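Local structure of protease 2A (Rhinovirus C, 5X45) at residues 51-56 with 133-138; 120-123 with 129-132; 46-51 with 108-113. The protein is a zinc-containing, chymotrypsin-like cysteine protease that probably cleaves the viral polyprotein, as do the 2A proteases of related enteroviruses. All coordinates share one frame; numbering follows the deposited sequence.

Interaction 1. Residues 51-56 with 133-138; sequences PCCDCT and DLRPYS. With ZN (zinc ion), chain E.
Arg135, in the turn after the last barrel strand, stretches its side chain to the backbone of the zinc-binding loop 51-56 and offers its guanidinium to the carbonyl oxygen of Cys55. The stronger bond runs from Arg135 NH1 to Cys55 O at 2.8 Å, directed at a lone pair in the carbonyl plane and close to the guanidinium plane. Arg135 NH2 gives a second, weak bond to Cys55 O (3.1 Å), bent to 132° at the hydrogen, so one acceptor is shared by both terminal nitrogens. On the way there the aliphatic part passes the loop backbone, with Arg135 CD 3.6 Å from Pro51 O. NE and NH2 also hold Asp133, side-on. Arg135 NE meets the syn lone pair of Asp133 OD1 at 2.8 Å, and Arg135 NH2 reaches Asp133 OD2 at 2.8 Å from above the carboxylate plane. A bend at chi3 (-67°) swings the guanidinium between carboxylate and carbonyl. Asp133 OD1 also accepts the backbone N of Arg135 at 3.0 Å, which closes an Asx turn and leaves that oxygen with two donors. In the loop, Cys53 SG and Cys55 SG are ligands of the zinc ion, whose site Cys113 and His115 complete. The turn after strand 129-133 is thus tied to the backbone of the loop that carries two zinc ligands. Asp133 probably offsets the charge of the guanidinium, and the salt bridge fixes its rotation so that NH1 presents a donor to Cys55 O.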
loop_
_atom_site.group_PDB
_atom_site.type_symbol
_atom_site.label_atom_id
_atom_site.label_comp_id
_atom_site.label_asym_id
_atom_site.label_seq_id
_atom_site.Cartn_x
_atom_site.Cartn_y
_atom_site.Cartn_z
ATOM N N PRO A 51 -1.062 0.026 -12.753
ATOM C CA PRO A 51 -1.345 0.864 -13.905
ATOM C C PRO A 51 -0.527 2.112 -13.915
ATOM O O PRO A 51 -0.024 2.513 -12.916
ATOM C CB PRO A 51 -2.814 1.212 -13.726
ATOM C CG PRO A 51 -3.126 0.947 -12.314
ATOM C CD PRO A 51 -2.082 0.121 -11.710
ATOM N N CYS A 52 -0.403 2.729 -15.061
ATOM C CA CYS A 52 0.280 3.991 -15.154
ATOM C C CYS A 52 -0.749 5.044 -15.340
ATOM O O CYS A 52 -0.521 6.005 -15.997
ATOM C CB CYS A 52 1.243 3.981 -16.321
ATOM S SG CYS A 52 2.680 2.962 -15.983
ATOM N N CYS A 53 -1.902 4.840 -14.752
ATOM C CA CYS A 53 -2.943 5.815 -14.811
ATOM C C CYS A 53 -2.687 6.934 -13.815
ATOM O O CYS A 53 -1.654 7.015 -13.172
ATOM C CB CYS A 53 -4.341 5.165 -14.666
ATOM S SG CYS A 53 -4.924 4.438 -13.111
ATOM N N ASP A 54 -3.663 7.801 -13.743
ATOM C CA ASP A 54 -3.676 8.999 -12.904
ATOM C C ASP A 54 -4.754 8.954 -11.811
ATOM O O ASP A 54 -4.879 9.892 -11.019
ATOM C CB ASP A 54 -3.861 10.242 -13.787
ATOM C CG ASP A 54 -5.182 10.230 -14.555
ATOM O OD1 ASP A 54 -5.582 9.154 -15.058
ATOM O OD2 ASP A 54 -5.798 11.311 -14.691
ATOM N N CYS A 55 -5.532 7.873 -11.782
ATOM C CA CYS A 55 -6.656 7.739 -10.847
ATOM C C CYS A 55 -6.300 7.962 -9.374
ATOM O O CYS A 55 -5.192 7.653 -8.927
ATOM C CB CYS A 55 -7.301 6.361 -10.994
ATOM S SG CYS A 55 -8.134 6.108 -12.565
ATOM N N THR A 56 -7.255 8.521 -8.635
ATOM C CA THR A 56 -7.120 8.724 -7.195
ATOM C C THR A 56 -8.332 8.160 -6.454
ATOM O O THR A 56 -8.390 8.184 -5.227
ATOM C CB THR A 56 -6.967 10.223 -6.845
ATOM O OG1 THR A 56 -7.978 10.982 -7.525
ATOM C CG2 THR A 56 -5.581 10.736 -7.241
ATOM N N ASP A 133 1.272 5.139 -2.657
ATOM C CA ASP A 133 1.051 5.062 -4.078
ATOM C C ASP A 133 2.180 4.213 -4.663
ATOM O O ASP A 133 3.355 4.555 -4.523
ATOM C CB ASP A 133 1.023 6.475 -4.680
ATOM C CG ASP A 133 0.583 6.498 -6.144
ATOM O OD1 ASP A 133 0.628 5.446 -6.829
ATOM O OD2 ASP A 133 0.180 7.590 -6.605
ATOM N N LEU A 134 1.822 3.107 -5.309
ATOM C CA LEU A 134 2.809 2.163 -5.823
ATOM C C LEU A 134 3.345 2.589 -7.185
ATOM O O LEU A 134 4.400 2.121 -7.615
ATOM C CB LEU A 134 2.208 0.762 -5.935
ATOM C CG LEU A 134 1.772 0.164 -4.607
ATOM C CD1 LEU A 134 1.084 -1.159 -4.865
ATOM C CD2 LEU A 134 2.937 0.015 -3.645
ATOM N N ARG A 135 2.608 3.459 -7.867
ATOM C CA ARG A 135 2.969 3.873 -9.223
ATOM C C ARG A 135 4.368 4.506 -9.347
ATOM O O ARG A 135 5.105 4.169 -10.281
ATOM C CB ARG A 135 1.894 4.809 -9.787
ATOM C CG ARG A 135 0.581 4.084 -10.061
ATOM C CD ARG A 135 -0.550 5.044 -10.372
ATOM N NE ARG A 135 -0.896 5.839 -9.199
ATOM C CZ ARG A 135 -2.008 6.553 -9.075
ATOM N NH1 ARG A 135 -2.909 6.555 -10.050
ATOM N NH2 ARG A 135 -2.229 7.246 -7.963
ATOM N N PRO A 136 4.752 5.399 -8.412
ATOM C CA PRO A 136 6.137 5.896 -8.472
ATOM C C PRO A 136 7.198 4.794 -8.420
ATOM O O PRO A 136 8.275 4.973 -8.987
ATOM C CB PRO A 136 6.250 6.775 -7.222
ATOM C CG PRO A 136 4.864 7.218 -6.943
ATOM C CD PRO A 136 3.980 6.072 -7.345
ATOM N N TYR A 137 6.906 3.682 -7.749
ATOM C CA TYR A 137 7.912 2.647 -7.522
ATOM C C TYR A 137 7.840 1.437 -8.454
ATOM O O TYR A 137 8.643 0.521 -8.313
ATOM C CB TYR A 137 7.826 2.160 -6.072
ATOM C CG TYR A 137 7.851 3.281 -5.058
ATOM C CD1 TYR A 137 6.679 3.935 -4.691
ATOM C CD2 TYR A 137 9.040 3.695 -4.472
ATOM C CE1 TYR A 137 6.689 4.969 -3.769
ATOM C CE2 TYR A 137 9.058 4.724 -3.545
ATOM C CZ TYR A 137 7.879 5.361 -3.197
ATOM O OH TYR A 137 7.885 6.393 -2.275
ATOM N N SER A 138 6.905 1.421 -9.401
ATOM C CA SER A 138 6.793 0.271 -10.299
ATOM C C SER A 138 7.690 0.409 -11.528
ATOM O O SER A 138 7.860 1.503 -12.064
ATOM C CB SER A 138 5.344 0.072 -10.740
ATOM O OG SER A 138 5.080 0.777 -11.940
HETATM ZN ZN ZN E . -6.791 3.902 -13.139
#

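Interaction 2. Residues 120-123 with 129-132; sequences MITA and VAFT
Ile121 and Phe131 face each other as a non-hydrogen-bonded pair of the antiparallel hairpin made by strands 116-124 and 129-133, in the six-stranded barrel. Their side chains diverge at the base and then cross obliquely, Ile121 CG1 coming to 3.5 Å from Phe131 CE2. The edge of that ring is turned to the backbone carbon of Met120, and Tyr60 meets Phe131 edge-to-face from elsewhere in the barrel. In Ile121, CG1 sits beside the backbone N (chi1 -63°) and the chain runs on extended, which carries CD1 to 3.9 Å from Val129 CG2; these two side chains meet at about a right angle. Thr122 and Thr132 likewise cross at about a right angle, and methyl CG2 of Thr132 rests 3.4 Å from Thr122 CB. Thr122 OG1, opposite the backbone N about its first torsion (chi1 -170°), hydrogen-bonds Gln92, with a weak bond to Asp36. Ala123 and Ala130 put their methyl groups on the same face as Met120 and Thr132, the two CB atoms being 4.4 Å apart. The backbone explains this change of pattern: Thr122 and Ala123 both stand opposite Ala130, a classic beta bulge. Ala130 O accepts from Thr122 N at 2.9 Å and weakly from Ala123 N at 3.5 Å, while Ala130 N gives to Ala123 O at 2.7 Å. Beyond the bulge, Met120 and Thr132 form a regular hydrogen-bonded pair. The short strand segments run at 119° to each other, as suits a strongly coiled hairpin. One carbonyl thus serves two amides, so the extra residue is absorbed with its amide still held, though weakly, while Ile121, Val129 and Phe131 pack their hydrocarbon together beside the bonded backbone.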
loop_
_atom_site.group_PDB
_atom_site.type_symbol
_atom_site.label_atom_id
_atom_site.label_comp_id
_atom_site.label_asym_id
_atom_site.label_seq_id
_atom_site.Cartn_x
_atom_site.Cartn_y
_atom_site.Cartn_z
ATOM N N MET A 120 -1.333 0.549 -1.348
ATOM C CA MET A 120 -1.456 -0.348 -0.200
ATOM C C MET A 120 -1.619 0.475 1.064
ATOM O O MET A 120 -0.945 1.492 1.232
ATOM C CB MET A 120 -0.222 -1.235 -0.046
ATOM C CG MET A 120 -0.217 -2.519 -0.840
ATOM S SD MET A 120 1.209 -3.555 -0.378
ATOM C CE MET A 120 2.567 -2.422 -0.680
ATOM N N ILE A 121 -2.501 0.050 1.957
ATOM C CA ILE A 121 -2.633 0.742 3.232
ATOM C C ILE A 121 -1.299 0.713 3.966
ATOM O O ILE A 121 -0.672 -0.341 4.077
ATOM C CB ILE A 121 -3.698 0.115 4.125
ATOM C CG1 ILE A 121 -5.073 0.227 3.466
ATOM C CG2 ILE A 121 -3.656 0.765 5.510
ATOM C CD1 ILE A 121 -6.187 -0.341 4.301
ATOM N N THR A 122 -0.863 1.870 4.451
ATOM C CA THR A 122 0.415 1.970 5.141
ATOM C C THR A 122 0.255 2.588 6.526
ATOM O O THR A 122 1.101 2.414 7.404
ATOM C CB THR A 122 1.401 2.798 4.319
ATOM O OG1 THR A 122 2.710 2.696 4.885
ATOM C CG2 THR A 122 0.963 4.254 4.263
ATOM N N ALA A 123 -0.848 3.305 6.703
ATOM C CA ALA A 123 -1.180 3.974 7.950
ATOM C C ALA A 123 -2.604 4.502 7.852
ATOM O O ALA A 123 -3.161 4.593 6.761
ATOM C CB ALA A 123 -0.212 5.104 8.231
ATOM N N VAL A 129 -7.592 6.949 6.011
ATOM C CA VAL A 129 -6.753 5.833 5.637
ATOM C C VAL A 129 -5.718 6.377 4.659
ATOM O O VAL A 129 -6.048 7.163 3.765
ATOM C CB VAL A 129 -7.581 4.679 5.040
ATOM C CG1 VAL A 129 -8.488 5.201 3.939
ATOM C CG2 VAL A 129 -6.663 3.547 4.539
ATOM N N ALA A 130 -4.465 5.983 4.858
ATOM C CA ALA A 130 -3.352 6.435 4.032
ATOM C C ALA A 130 -2.777 5.275 3.238
ATOM O O ALA A 130 -2.468 4.216 3.789
ATOM C CB ALA A 130 -2.267 7.060 4.896
ATOM N N PHE A 131 -2.622 5.483 1.942
ATOM C CA PHE A 131 -2.059 4.457 1.087
ATOM C C PHE A 131 -0.718 4.937 0.548
ATOM O O PHE A 131 -0.572 6.121 0.232
ATOM C CB PHE A 131 -3.002 4.135 -0.084
ATOM C CG PHE A 131 -4.435 3.878 0.318
ATOM C CD1 PHE A 131 -5.337 4.932 0.450
ATOM C CD2 PHE A 131 -4.889 2.577 0.532
ATOM C CE1 PHE A 131 -6.663 4.694 0.802
ATOM C CE2 PHE A 131 -6.212 2.333 0.883
ATOM C CZ PHE A 131 -7.104 3.396 1.020
ATOM N N THR A 132 0.260 4.040 0.443
ATOM C CA THR A 132 1.410 4.351 -0.393
ATOM C C THR A 132 1.004 4.135 -1.841
ATOM O O THR A 132 0.442 3.105 -2.198
ATOM C CB THR A 132 2.667 3.513 -0.087
ATOM O OG1 THR A 132 2.464 2.157 -0.491
ATOM C CG2 THR A 132 2.973 3.549 1.354
#

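Interaction 3. Residues 46-51 with 108-113; sequences GPDVIP and GGKLLC. With ZN (zinc ion), chain E.
Pro51 and Cys113 meet beside the zinc ion, where the loop 46-51 approaches strand 110-113 of the chymotrypsin-like barrel. Pro51 CG lies 4.0 Å from Cys113 SG, a van der Waals contact of the ring carbon with the sulfur. The same sulfur binds the zinc ion, with Cys113 SG to the metal at 2.5 Å; Cys53, Cys55 and His115 are the other ligands. Cys113 SG stands between its own backbone N and carbonyl carbon (chi1 68°), the crowded position, and from there it faces both the metal and the proline. At the far end of the contact, Asp48 and Lys110 approach from opposite directions and form a long salt bridge, Asp48 OD1 to Lys110 NZ at 3.8 Å. Lys110 bends at chi3 (-82°), which brings the ammonium round towards the carboxylate. Even at their nearest, Pro51 and Cys113, the CA atoms are 8.7 Å apart, so side chains alone bridge the two segments, whose touching parts run 44° apart. The next shell sets each group in place. His10 N hydrogen-bonds Asp48 OD2, and Gly3 O accepts from Lys110 NZ, so each charged end has a firmer partner in the N-terminal part of the chain. Val49 pairs by backbone with Val117, and Pro51 packs on Ile118 and His115, which holds the loop to strand 116-124 and the turn before it. Leu111 packs on Ile118 of strand 116-124 and Val71 of strand 67-76. Asp48 OD2 is only slightly farther than OD1 from Lys110 NZ, at 4.1 Å.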
loop_
_atom_site.group_PDB
_atom_site.type_symbol
_atom_site.label_atom_id
_atom_site.label_comp_id
_atom_site.label_asym_id
_atom_site.label_seq_id
_atom_site.Cartn_x
_atom_site.Cartn_y
_atom_site.Cartn_z
ATOM N N GLY A 46 2.529 -13.158 -11.010
ATOM C CA GLY A 46 1.340 -12.854 -10.238
ATOM C C GLY A 46 0.251 -12.231 -11.086
ATOM O O GLY A 46 0.505 -11.777 -12.205
ATOM N N PRO A 47 -0.977 -12.193 -10.547
ATOM C CA PRO A 47 -2.164 -11.713 -11.262
ATOM C C PRO A 47 -2.351 -10.196 -11.251
ATOM O O PRO A 47 -3.132 -9.696 -12.056
ATOM C CB PRO A 47 -3.306 -12.392 -10.512
ATOM C CG PRO A 47 -2.793 -12.517 -9.117
ATOM C CD PRO A 47 -1.322 -12.791 -9.244
ATOM N N ASP A 48 -1.681 -9.482 -10.349
ATOM C CA ASP A 48 -1.926 -8.043 -10.181
ATOM C C ASP A 48 -1.210 -7.170 -11.213
ATOM O O ASP A 48 -0.142 -7.525 -11.719
ATOM C CB ASP A 48 -1.522 -7.585 -8.774
ATOM C CG ASP A 48 -2.230 -8.365 -7.680
ATOM O OD1 ASP A 48 -3.425 -8.709 -7.876
ATOM O OD2 ASP A 48 -1.590 -8.621 -6.628
ATOM N N VAL A 49 -1.791 -6.000 -11.475
ATOM C CA VAL A 49 -1.246 -5.053 -12.445
ATOM C C VAL A 49 -1.217 -3.641 -11.865
ATOM O O VAL A 49 -2.240 -3.120 -11.419
ATOM C CB VAL A 49 -2.072 -5.047 -13.745
ATOM C CG1 VAL A 49 -1.621 -3.918 -14.666
ATOM C CG2 VAL A 49 -1.969 -6.397 -14.444
ATOM N N ILE A 50 -0.040 -3.025 -11.861
ATOM C CA ILE A 50 0.080 -1.638 -11.432
ATOM C C ILE A 50 0.018 -0.718 -12.651
ATOM O O ILE A 50 0.921 -0.726 -13.481
ATOM C CB ILE A 50 1.376 -1.417 -10.634
ATOM C CG1 ILE A 50 1.414 -2.386 -9.450
ATOM C CG2 ILE A 50 1.495 0.036 -10.167
ATOM C CD1 ILE A 50 2.753 -2.467 -8.768
ATOM N N PRO A 51 -1.062 0.026 -12.753
ATOM C CA PRO A 51 -1.345 0.864 -13.905
ATOM C C PRO A 51 -0.527 2.112 -13.915
ATOM O O PRO A 51 -0.024 2.513 -12.916
ATOM C CB PRO A 51 -2.814 1.212 -13.726
ATOM C CG PRO A 51 -3.126 0.947 -12.314
ATOM C CD PRO A 51 -2.082 0.121 -11.710
ATOM N N GLY A 108 -1.172 -3.090 4.195
ATOM C CA GLY A 108 -0.984 -4.038 3.114
ATOM C C GLY A 108 -2.242 -4.243 2.276
ATOM O O GLY A 108 -2.167 -4.752 1.155
ATOM N N GLY A 109 -3.397 -3.871 2.832
ATOM C CA GLY A 109 -4.662 -3.959 2.126
ATOM C C GLY A 109 -4.589 -3.153 0.846
ATOM O O GLY A 109 -4.064 -2.038 0.833
ATOM N N LYS A 110 -5.092 -3.735 -0.237
ATOM C CA LYS A 110 -4.928 -3.159 -1.561
ATOM C C LYS A 110 -5.906 -2.047 -1.886
ATOM O O LYS A 110 -7.078 -2.124 -1.534
ATOM C CB LYS A 110 -5.048 -4.256 -2.620
ATOM C CG LYS A 110 -3.889 -5.234 -2.608
ATOM C CD LYS A 110 -4.015 -6.256 -3.711
ATOM C CE LYS A 110 -4.937 -7.384 -3.320
ATOM N NZ LYS A 110 -5.043 -8.402 -4.405
ATOM N N LEU A 111 -5.406 -1.036 -2.595
ATOM C CA LEU A 111 -6.221 0.008 -3.200
ATOM C C LEU A 111 -6.239 -0.174 -4.717
ATOM O O LEU A 111 -5.192 -0.138 -5.377
ATOM C CB LEU A 111 -5.686 1.395 -2.842
ATOM C CG LEU A 111 -6.282 2.583 -3.602
ATOM C CD1 LEU A 111 -7.772 2.689 -3.338
ATOM C CD2 LEU A 111 -5.588 3.865 -3.184
ATOM N N LEU A 112 -7.438 -0.345 -5.267
ATOM C CA LEU A 112 -7.604 -0.584 -6.698
ATOM C C LEU A 112 -8.429 0.481 -7.396
ATOM O O LEU A 112 -9.430 0.963 -6.869
ATOM C CB LEU A 112 -8.268 -1.938 -6.952
ATOM C CG LEU A 112 -7.487 -3.191 -6.597
ATOM C CD1 LEU A 112 -7.924 -3.695 -5.238
ATOM C CD2 LEU A 112 -7.712 -4.234 -7.678
ATOM N N CYS A 113 -7.990 0.849 -8.590
ATOM C CA CYS A 113 -8.835 1.578 -9.520
ATOM C C CYS A 113 -9.309 0.602 -10.600
ATOM O O CYS A 113 -9.065 -0.597 -10.509
ATOM C CB CYS A 113 -8.074 2.751 -10.124
ATOM S SG CYS A 113 -6.741 2.243 -11.221
HETATM ZN ZN ZN E . -6.791 3.902 -13.139
#

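How the interactions relate
Interaction 2 is the buried core of the three, a bulged hairpin of amide bonds and apolar side chains about 14 Å from interaction 1 and 13 Å from interaction 3, centre to centre. Interaction 1 lies at the surface and interaction 3 is partly buried; the first rests on a well-bonded arginine, the other on proline-sulfur packing and one long ion pair. These two share Pro51 and the zinc ion, where Cys53 and Cys113 bring their sulfurs together. Ile121 bonds through its backbone to Gly108 and Gly109, joining interactions 2 and 3 in one sheet, while Leu134 packs on Met120 to connect 1 with 2.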